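Local coordinates for hydrolase (Thermus thermophilus, PDB 1UFO), which is probably a hydrolase of the alpha/beta hydrolase fold, with a substrate that is not established, at residues A[57-62]-A[86-91]. Numbering follows the deposited sequence.
Sequences FDAPRH and LGFKEE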
loop_
_atom_site.group_PDB
_atom_site.type_symbol
_atom_site.label_atom_id
_atom_site.label_comp_id
_atom_site.label_asym_id
_atom_site.label_seq_id
_atom_site.Cartn_x
_atom_site.Cartn_y
_atom_site.Cartn_z
ATOM N N PHE A 57 -17.656 -16.214 8.238
ATOM C CA PHE A 57 -18.967 -16.675 8.632
ATOM C C PHE A 57 -19.907 -15.495 8.560
ATOM O O PHE A 57 -19.458 -14.326 8.496
ATOM C CB PHE A 57 -18.947 -17.303 10.023
ATOM C CG PHE A 57 -18.560 -16.346 11.156
ATOM C CD1 PHE A 57 -19.563 -15.726 11.926
ATOM C CD2 PHE A 57 -17.199 -16.055 11.427
ATOM C CE1 PHE A 57 -19.207 -14.822 12.981
ATOM C CE2 PHE A 57 -16.833 -15.169 12.475
ATOM C CZ PHE A 57 -17.851 -14.558 13.250
ATOM N N ASP A 58 -21.223 -15.780 8.519
ATOM C CA ASP A 58 -22.190 -14.698 8.427
ATOM C C ASP A 58 -22.400 -13.989 9.768
ATOM O O ASP A 58 -22.494 -14.626 10.813
ATOM C CB ASP A 58 -23.555 -15.256 7.978
ATOM C CG ASP A 58 -23.568 -15.701 6.542
ATOM O OD1 ASP A 58 -24.249 -16.730 6.234
ATOM O OD2 ASP A 58 -22.916 -15.045 5.715
ATOM N N ALA A 59 -22.509 -12.673 9.707
ATOM C CA ALA A 59 -22.766 -11.896 10.933
ATOM C C ALA A 59 -24.221 -12.062 11.337
ATOM O O ALA A 59 -25.044 -12.493 10.551
ATOM C CB ALA A 59 -22.486 -10.398 10.628
ATOM N N PRO A 60 -24.512 -11.717 12.559
ATOM C CA PRO A 60 -25.928 -11.823 12.974
ATOM C C PRO A 60 -26.773 -11.048 11.988
ATOM O O PRO A 60 -26.390 -9.966 11.487
ATOM C CB PRO A 60 -25.939 -11.173 14.346
ATOM C CG PRO A 60 -24.594 -11.412 14.886
ATOM C CD PRO A 60 -23.641 -11.267 13.659
ATOM N N ARG A 61 -27.958 -11.580 11.671
ATOM C CA ARG A 61 -28.911 -10.996 10.755
ATOM C C ARG A 61 -28.537 -10.950 9.263
ATOM O O ARG A 61 -29.270 -10.377 8.444
ATOM C CB ARG A 61 -29.259 -9.556 11.175
ATOM C CG ARG A 61 -29.870 -9.464 12.495
ATOM C CD ARG A 61 -30.283 -8.029 12.820
ATOM N NE ARG A 61 -31.314 -7.465 11.955
ATOM C CZ ARG A 61 -31.912 -6.320 12.268
ATOM N NH1 ARG A 61 -31.523 -5.710 13.383
ATOM N NH2 ARG A 61 -32.900 -5.805 11.515
ATOM N N HIS A 62 -27.434 -11.584 8.873
ATOM C CA HIS A 62 -26.967 -11.564 7.534
ATOM C C HIS A 62 -26.828 -12.984 6.935
ATOM O O HIS A 62 -26.759 -13.980 7.668
ATOM C CB HIS A 62 -25.544 -10.939 7.520
ATOM C CG HIS A 62 -25.548 -9.462 7.732
ATOM N ND1 HIS A 62 -25.834 -8.876 8.947
ATOM C CD2 HIS A 62 -25.341 -8.447 6.847
ATOM C CE1 HIS A 62 -25.806 -7.550 8.796
ATOM N NE2 HIS A 62 -25.511 -7.278 7.537
ATOM N N LEU A 86 -21.312 -5.829 17.582
ATOM C CA LEU A 86 -20.890 -6.408 18.871
ATOM C C LEU A 86 -21.067 -7.956 18.885
ATOM O O LEU A 86 -20.241 -8.651 19.503
ATOM C CB LEU A 86 -21.716 -5.726 20.002
ATOM C CG LEU A 86 -21.213 -4.299 20.283
ATOM C CD1 LEU A 86 -22.306 -3.636 21.111
ATOM C CD2 LEU A 86 -19.886 -4.310 21.047
ATOM N N GLY A 87 -22.126 -8.436 18.269
ATOM C CA GLY A 87 -22.398 -9.876 18.206
ATOM C C GLY A 87 -21.341 -10.522 17.325
ATOM O O GLY A 87 -20.748 -11.579 17.632
ATOM N N PHE A 88 -21.112 -9.867 16.207
ATOM C CA PHE A 88 -20.127 -10.379 15.212
ATOM C C PHE A 88 -18.720 -10.437 15.858
ATOM O O PHE A 88 -17.940 -11.408 15.637
ATOM C CB PHE A 88 -20.126 -9.421 13.987
ATOM C CG PHE A 88 -19.531 -10.000 12.698
ATOM C CD1 PHE A 88 -19.391 -11.341 12.493
ATOM C CD2 PHE A 88 -19.280 -9.114 11.654
ATOM C CE1 PHE A 88 -19.027 -11.846 11.199
ATOM C CE2 PHE A 88 -18.930 -9.564 10.370
ATOM C CZ PHE A 88 -18.810 -10.929 10.125
ATOM N N LYS A 89 -18.356 -9.427 16.672
ATOM C CA LYS A 89 -17.095 -9.417 17.375
ATOM C C LYS A 89 -16.953 -10.617 18.296
ATOM O O LYS A 89 -15.918 -11.299 18.288
ATOM C CB LYS A 89 -16.998 -8.121 18.249
ATOM C CG LYS A 89 -15.729 -8.071 19.099
ATOM C CD LYS A 89 -15.913 -7.297 20.408
ATOM C CE LYS A 89 -16.843 -8.066 21.312
ATOM N NZ LYS A 89 -16.857 -7.492 22.686
ATOM N N GLU A 90 -17.977 -10.860 19.127
ATOM C CA GLU A 90 -17.845 -11.928 20.140
ATOM C C GLU A 90 -17.712 -13.274 19.451
ATOM O O GLU A 90 -16.925 -14.113 19.906
ATOM C CB GLU A 90 -19.049 -11.838 21.078
ATOM C CG GLU A 90 -19.057 -12.784 22.227
ATOM C CD GLU A 90 -19.520 -14.187 21.790
ATOM O OE1 GLU A 90 -19.119 -15.106 22.519
ATOM O OE2 GLU A 90 -20.285 -14.362 20.808
ATOM N N GLU A 91 -18.462 -13.460 18.377
ATOM C CA GLU A 91 -18.413 -14.734 17.602
ATOM C C GLU A 91 -17.053 -14.878 16.928
ATOM O O GLU A 91 -16.449 -15.956 16.907
ATOM C CB GLU A 91 -19.497 -14.761 16.504
ATOM C CG GLU A 91 -20.891 -14.884 17.149
ATOM C CD GLU A 91 -22.001 -14.506 16.246
ATOM O OE1 GLU A 91 -21.745 -13.987 15.145
ATOM O OE2 GLU A 91 -23.174 -14.742 16.662
#
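F88 projects from the helix into the hollow between A59 and F57, with A59 on one face and F57 at its rim. The methyl CB of A59 sits 3.4 Å from the centroid of the F88 ring, almost on its normal, a CH-pi contact in which a compact methyl can sit close over the ring centre. F88 has CG anti to its backbone N (chi1 -161°), which swings the ring out to meet F57. The two form an offset edge-to-face pair with planes at 81°, the F88 edge, led by CE1, meeting the F57 face toward its rim. In this alpha/beta hydrolase fold the loop leaves the end of strand 52-56, and helix 77-103 packs over it; L30 and V118 also touch F88, so a large apolar ring fits this buried place. Further along, the P60 ring fills the shallow hollow at G87, where glycine bares the helix backbone, and its CD lies 4.0 Å from F88 CB. E91, extended beyond CG, crosses the F57 edge obliquely, OE1 3.4 Å from F57 CE1, and slides past P60. The buried carboxylate is answered by a salt bridge from OE2 to R65, whose guanidinium also binds the D58 carbonyl.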